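Local coordinates for protein Ton_1535 (Thermococcus onnurineus, PDB 3ZPJ) that is of unknown function but folds as an alpha-solenoid that includes a left-handed helical turn, at residues K66-P70 / A71-V75; I204-A207 / K208-D212; V213-P216 / Q217-A220. One frame throughout, in Å; residues are numbered along the deposited sequence.

How the contacts relate
All three contacts are local, each made within one continuous piece of chain at or near a helix end in this alpha-solenoid. Contact 1 covers the short turn between helix 53-66 and helix 70-86, toward the N-terminal end of the array, with its centre about 30 Å from the centre of the chain. Contacts 2 and 3 lie near the middle, about 9 Å apart between centres. They form the end of helix 194-209, the loop after it and the start of helix 216-223, and they touch where Leu206 CD2 packs 3.5 Å from Arg219 O. Contact 1 stays apart from both, its nearest atoms about 26 Å from contact 2 and about 22 Å from contact 3.

Contact 1. Residues K66-P70 / A71-V75; sequences KLRDP and ANKAV
Asp69 turns its CG away from its own backbone N (chi1 162°), and this swings the carboxylate over the first turn of helix 70-86. Asn72 has its CG beside its backbone N (chi1 -72°), which brings its amide next to Asp69 OD2. Asp69 is the N-cap. Its OD2 accepts from Asn72 N at 3.1 Å, with the N-H coming from above the carboxylate plane. Asn72 ND2 also sits 3.1 Å from Asp69 OD2, but the angle is too poor for a hydrogen bond. The carboxylate and amide planes are 78° apart.

The backbone carries the turn onward. Lys73 N donates to Asp69 O at 3.0 Å, and Ala74 N donates to Pro70 O. Pro70 and Lys73 touch Glu103 of helix 90-104, and Ala71 touches Val116 of helix 110-126.

Lys73 reaches back along the turn and bends only at its last torsion. Its CG lies 4.1 Å from Leu67 CB. Leu67 CD1 meets the backbone of Asn72, 3.5 Å from its O. The ammonium is held by the carbonyls of Lys65 and Ala64, at the end of helix 53-66. Arg68, with positive phi, follows that helix.

The chemistry suits a tight join of two helices. An acidic cap meets the N-terminus of one helix, where its charge should be favourable. Lys73 binds carbonyls at the C-terminus of the other, where a positive charge is probably favourable. Arg68 NH1 lies 4.3 Å from Lys73 NZ, and this nearness of like charges probably has some cost, which the Lys65 and Ala64 carbonyls would offset.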
# COMPACT_ATOMS: atom_id res chain seq x y z
N LYS A 66 22.30 -9.93 23.90
CA LYS A 66 23.71 -10.33 23.88
C LYS A 66 24.51 -9.77 22.70
O LYS A 66 25.73 -9.89 22.66
CB LYS A 66 23.86 -11.85 23.94
CG LYS A 66 23.49 -12.45 25.29
CD LYS A 66 23.95 -13.91 25.37
CE LYS A 66 25.40 -14.02 25.84
NZ LYS A 66 25.62 -13.51 27.23
N LEU A 67 23.82 -9.14 21.75
CA LEU A 67 24.41 -8.85 20.45
C LEU A 67 25.71 -8.02 20.37
O LEU A 67 26.62 -8.37 19.60
CB LEU A 67 23.35 -8.26 19.52
CG LEU A 67 22.62 -9.31 18.68
CD1 LEU A 67 21.66 -8.65 17.72
CD2 LEU A 67 23.63 -10.15 17.93
N ARG A 68 25.79 -6.93 21.13
CA ARG A 68 26.96 -6.03 21.11
C ARG A 68 27.09 -5.05 19.91
O ARG A 68 27.19 -3.85 20.12
CB ARG A 68 28.29 -6.79 21.35
CG ARG A 68 28.70 -6.90 22.82
CD ARG A 68 27.51 -6.69 23.75
NE ARG A 68 27.90 -6.14 25.05
CZ ARG A 68 27.09 -6.05 26.09
NH1 ARG A 68 25.83 -6.48 25.99
NH2 ARG A 68 27.53 -5.55 27.25
N ASP A 69 27.10 -5.55 18.68
CA ASP A 69 27.23 -4.66 17.52
C ASP A 69 25.94 -3.88 17.28
O ASP A 69 24.89 -4.47 17.03
CB ASP A 69 27.63 -5.42 16.25
CG ASP A 69 27.35 -4.61 14.97
OD1 ASP A 69 28.00 -3.57 14.75
OD2 ASP A 69 26.47 -5.02 14.19
N PRO A 70 26.03 -2.54 17.32
CA PRO A 70 24.89 -1.62 17.31
C PRO A 70 23.93 -1.83 16.14
O PRO A 70 22.71 -1.76 16.35
CB PRO A 70 25.56 -0.24 17.23
CG PRO A 70 26.91 -0.44 17.77
CD PRO A 70 27.31 -1.82 17.35
N ALA A 71 24.45 -2.09 14.95
CA ALA A 71 23.59 -2.31 13.79
C ALA A 71 22.78 -3.58 13.94
O ALA A 71 21.57 -3.59 13.67
CB ALA A 71 24.41 -2.37 12.50
N ASN A 72 23.43 -4.66 14.36
CA ASN A 72 22.72 -5.94 14.49
C ASN A 72 21.63 -5.87 15.55
O ASN A 72 20.52 -6.36 15.36
CB ASN A 72 23.69 -7.09 14.79
CG ASN A 72 24.55 -7.47 13.60
OD1 ASN A 72 24.16 -7.27 12.46
ND2 ASN A 72 25.74 -8.00 13.87
N LYS A 73 21.97 -5.23 16.66
CA LYS A 73 21.08 -5.08 17.79
C LYS A 73 19.86 -4.29 17.38
O LYS A 73 18.73 -4.61 17.76
CB LYS A 73 21.80 -4.31 18.90
CG LYS A 73 21.46 -4.76 20.31
CD LYS A 73 22.45 -4.17 21.33
CE LYS A 73 22.20 -4.67 22.74
NZ LYS A 73 22.78 -6.04 22.92
N ALA A 74 20.11 -3.24 16.61
CA ALA A 74 19.07 -2.35 16.14
C ALA A 74 18.09 -3.14 15.28
O ALA A 74 16.88 -2.99 15.45
CB ALA A 74 19.67 -1.20 15.36
N VAL A 75 18.61 -3.97 14.39
CA VAL A 75 17.73 -4.76 13.53
C VAL A 75 16.98 -5.78 14.37
O VAL A 75 15.77 -5.94 14.21
CB VAL A 75 18.49 -5.45 12.38
CG1 VAL A 75 17.51 -6.23 11.51
CG2 VAL A 75 19.21 -4.42 11.52

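Contact 2. Residues I204-A207 / K208-D212; sequences IELA and KTVYD
Hydrogen bonds from Lys208, Thr209 and Val210 back to Ile204, Glu205 and Leu206 make the last turn of helix 194-209. Lys208 N bonds to Ile204 O, and Val210 N to Leu206 O at 2.8 Å. Glu205 O takes two donors from one residue. Thr209 N comes from one face of the carbonyl plane, and Thr209 OG1 from the other. The OG1 to O distance of 2.5 Å is unusually short, and its exact length is doubtful. With chi1 at -51° the hydroxyl lies on the N side of its own residue, where it faces Glu205 O one turn back.

Apolar contacts run along the sides of the helix. Leu206 CD1 lies 3.8 Å from Val210 CG2, and the two side chains run alongside each other. Lys208 is extended beyond CG, and its CE passes 3.8 Å from Ile204 CG2.

A weaker CH-O contact marks the exit. Tyr211 CA approaches Ala207 O at 3.6 Å, and this carbonyl lies at the edge of the tyrosine ring. Ser174 OG hydrogen-bonds to Ala207 O and to Val210 O.

Leu206 and Val210 pack on Leu222 of helix 216-223. Trp253 of helix 240-256 touches Leu206 and Thr209, while Met178 of helix 174-190 lies against Ala207 and Lys208.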
# COMPACT_ATOMS: atom_id res chain seq x y z
N ILE A 204 1.66 3.61 -8.30
CA ILE A 204 0.99 4.83 -7.85
C ILE A 204 -0.34 5.03 -8.59
O ILE A 204 -1.35 5.37 -7.96
CB ILE A 204 1.89 6.06 -8.02
CG1 ILE A 204 3.03 6.00 -6.99
CG2 ILE A 204 1.07 7.33 -7.85
CD1 ILE A 204 4.17 6.99 -7.27
N GLU A 205 -0.36 4.79 -9.91
CA GLU A 205 -1.62 4.87 -10.66
C GLU A 205 -2.58 3.82 -10.10
O GLU A 205 -3.75 4.07 -9.92
CB GLU A 205 -1.44 4.60 -12.15
CG GLU A 205 -0.53 5.55 -12.91
CD GLU A 205 -0.43 5.18 -14.39
OE1 GLU A 205 -1.46 4.82 -15.00
OE2 GLU A 205 0.70 5.23 -14.95
N LEU A 206 -2.05 2.64 -9.82
CA LEU A 206 -2.86 1.56 -9.29
C LEU A 206 -3.39 1.95 -7.91
O LEU A 206 -4.59 1.88 -7.68
CB LEU A 206 -2.07 0.25 -9.25
CG LEU A 206 -2.69 -0.94 -8.52
CD1 LEU A 206 -4.13 -1.18 -8.94
CD2 LEU A 206 -1.86 -2.18 -8.83
N ALA A 207 -2.52 2.36 -7.00
CA ALA A 207 -3.01 2.75 -5.69
C ALA A 207 -4.05 3.88 -5.79
O ALA A 207 -5.01 3.90 -5.03
CB ALA A 207 -1.86 3.17 -4.76
N LYS A 208 -3.85 4.80 -6.73
CA LYS A 208 -4.77 5.92 -6.91
C LYS A 208 -6.10 5.47 -7.50
O LYS A 208 -7.14 6.01 -7.15
CB LYS A 208 -4.17 7.00 -7.82
CG LYS A 208 -3.42 8.08 -7.08
CD LYS A 208 -2.65 8.98 -8.05
CE LYS A 208 -1.67 9.87 -7.29
NZ LYS A 208 -0.74 10.62 -8.22
N THR A 209 -6.05 4.49 -8.40
CA THR A 209 -7.24 4.02 -9.10
C THR A 209 -8.07 3.13 -8.19
O THR A 209 -9.29 3.29 -8.08
CB THR A 209 -6.87 3.20 -10.34
OG1 THR A 209 -5.93 3.92 -11.14
CG2 THR A 209 -8.12 2.88 -11.16
N VAL A 210 -7.42 2.18 -7.55
CA VAL A 210 -8.10 1.27 -6.63
C VAL A 210 -7.73 1.71 -5.21
O VAL A 210 -6.75 1.22 -4.62
CB VAL A 210 -7.66 -0.18 -6.87
CG1 VAL A 210 -8.52 -1.12 -6.07
CG2 VAL A 210 -7.78 -0.51 -8.35
N TYR A 211 -8.52 2.64 -4.68
CA TYR A 211 -8.17 3.40 -3.49
C TYR A 211 -8.96 2.94 -2.28
O TYR A 211 -8.38 2.56 -1.27
CB TYR A 211 -8.46 4.89 -3.74
CG TYR A 211 -7.87 5.81 -2.70
CD1 TYR A 211 -6.56 6.25 -2.80
CD2 TYR A 211 -8.64 6.27 -1.62
CE1 TYR A 211 -6.02 7.10 -1.86
CE2 TYR A 211 -8.10 7.13 -0.66
CZ TYR A 211 -6.77 7.54 -0.80
OH TYR A 211 -6.19 8.37 0.11
N ASP A 212 -10.29 3.01 -2.38
CA ASP A 212 -11.15 2.65 -1.26
C ASP A 212 -10.99 1.18 -0.89
O ASP A 212 -10.90 0.84 0.29
CB ASP A 212 -12.62 2.96 -1.58
CG ASP A 212 -12.88 4.45 -1.81
OD1 ASP A 212 -12.39 5.00 -2.82
OD2 ASP A 212 -13.57 5.07 -0.97

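Contact 3. Residues V213-P216 / Q217-A220; sequences VGLP and QIRA
Leu215 O, at the N-cap position, accepts from Arg219 N at 2.9 Å. Ile218 N adds a weak bond to the same oxygen. Ala220 N donates to Pro216 O, the next bond along the helix. Before the cap, Gly214 is the centre of an inverse gamma turn (phi -73°, psi 54°), closed by Leu215 N donating to Val213 O at 2.7 Å. Leu215 then takes an extended conformation, and the helix starts at Pro216.

The inverse gamma turn and the N-cap at Leu215 end the loop from helix 194-209 and start helix 216-223 of the alpha-solenoid. The proline opens the helix at a position where no N-H is needed for helical bonding.

Gln217 has its CG wedged between the N and C sides of its own backbone (chi1 64°) and bends again at chi2. Its amide therefore folds back beside Leu215 and Pro216, with OE1 3.5 Å from Pro216 CD. The end of Ile218 reaches across Leu215, its CD1 3.7 Å from Leu215 CB. The same methyl comes 3.3 Å from Val213 O.

Arg219 bends at chi3 and turns its guanidinium toward the loop. Gly214 O lies at the edge of this group, in its plane, and takes a weak bond from NH1 at 3.0 Å. The stronger bonds lie elsewhere: NH2 binds Tyr181 OH and NH1 binds Leu172 O. Ile218 packs on Ile233 of helix 227-237, and Val213 on Ile234.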
# COMPACT_ATOMS: atom_id res chain seq x y z
N VAL A 213 -10.95 0.31 -1.89
CA VAL A 213 -10.71 -1.10 -1.62
C VAL A 213 -9.26 -1.50 -1.88
O VAL A 213 -8.96 -2.68 -2.06
CB VAL A 213 -11.61 -2.03 -2.46
CG1 VAL A 213 -13.09 -1.75 -2.19
CG2 VAL A 213 -11.29 -1.87 -3.93
N GLY A 214 -8.35 -0.54 -1.87
CA GLY A 214 -6.95 -0.84 -2.14
C GLY A 214 -6.19 -1.58 -1.04
O GLY A 214 -5.15 -1.10 -0.58
N LEU A 215 -6.71 -2.72 -0.60
CA LEU A 215 -5.99 -3.56 0.34
C LEU A 215 -4.72 -4.06 -0.34
O LEU A 215 -4.73 -4.34 -1.54
CB LEU A 215 -6.84 -4.73 0.80
CG LEU A 215 -8.07 -4.30 1.60
CD1 LEU A 215 -8.81 -5.53 2.12
CD2 LEU A 215 -7.72 -3.34 2.75
N PRO A 216 -3.64 -4.19 0.43
CA PRO A 216 -2.35 -4.54 -0.17
C PRO A 216 -2.40 -5.84 -0.97
O PRO A 216 -1.76 -5.91 -2.02
CB PRO A 216 -1.39 -4.63 1.04
CG PRO A 216 -2.26 -4.67 2.25
CD PRO A 216 -3.57 -4.01 1.89
N GLN A 217 -3.19 -6.81 -0.54
CA GLN A 217 -3.27 -8.09 -1.26
C GLN A 217 -4.09 -7.97 -2.55
O GLN A 217 -3.92 -8.74 -3.50
CB GLN A 217 -3.83 -9.20 -0.36
CG GLN A 217 -5.27 -8.98 0.09
CD GLN A 217 -5.39 -8.26 1.44
OE1 GLN A 217 -4.62 -7.33 1.76
NE2 GLN A 217 -6.37 -8.68 2.23
N ILE A 218 -4.98 -6.98 -2.57
CA ILE A 218 -5.77 -6.65 -3.76
C ILE A 218 -4.87 -5.94 -4.78
O ILE A 218 -4.87 -6.30 -5.95
CB ILE A 218 -7.03 -5.80 -3.38
CG1 ILE A 218 -8.12 -6.69 -2.79
CG2 ILE A 218 -7.58 -5.06 -4.58
CD1 ILE A 218 -9.07 -5.96 -1.86
N ARG A 219 -4.12 -4.93 -4.35
CA ARG A 219 -3.24 -4.24 -5.28
C ARG A 219 -2.22 -5.22 -5.85
O ARG A 219 -1.96 -5.20 -7.06
CB ARG A 219 -2.57 -3.02 -4.65
CG ARG A 219 -3.57 -1.99 -4.13
CD ARG A 219 -2.96 -0.60 -4.08
NE ARG A 219 -1.59 -0.63 -3.58
CZ ARG A 219 -1.27 -0.79 -2.30
NH1 ARG A 219 -2.24 -0.95 -1.40
NH2 ARG A 219 0.01 -0.81 -1.91
N ALA A 220 -1.68 -6.09 -4.98
CA ALA A 220 -0.73 -7.12 -5.42
C ALA A 220 -1.33 -8.05 -6.48
O ALA A 220 -0.67 -8.42 -7.45
CB ALA A 220 -0.22 -7.94 -4.24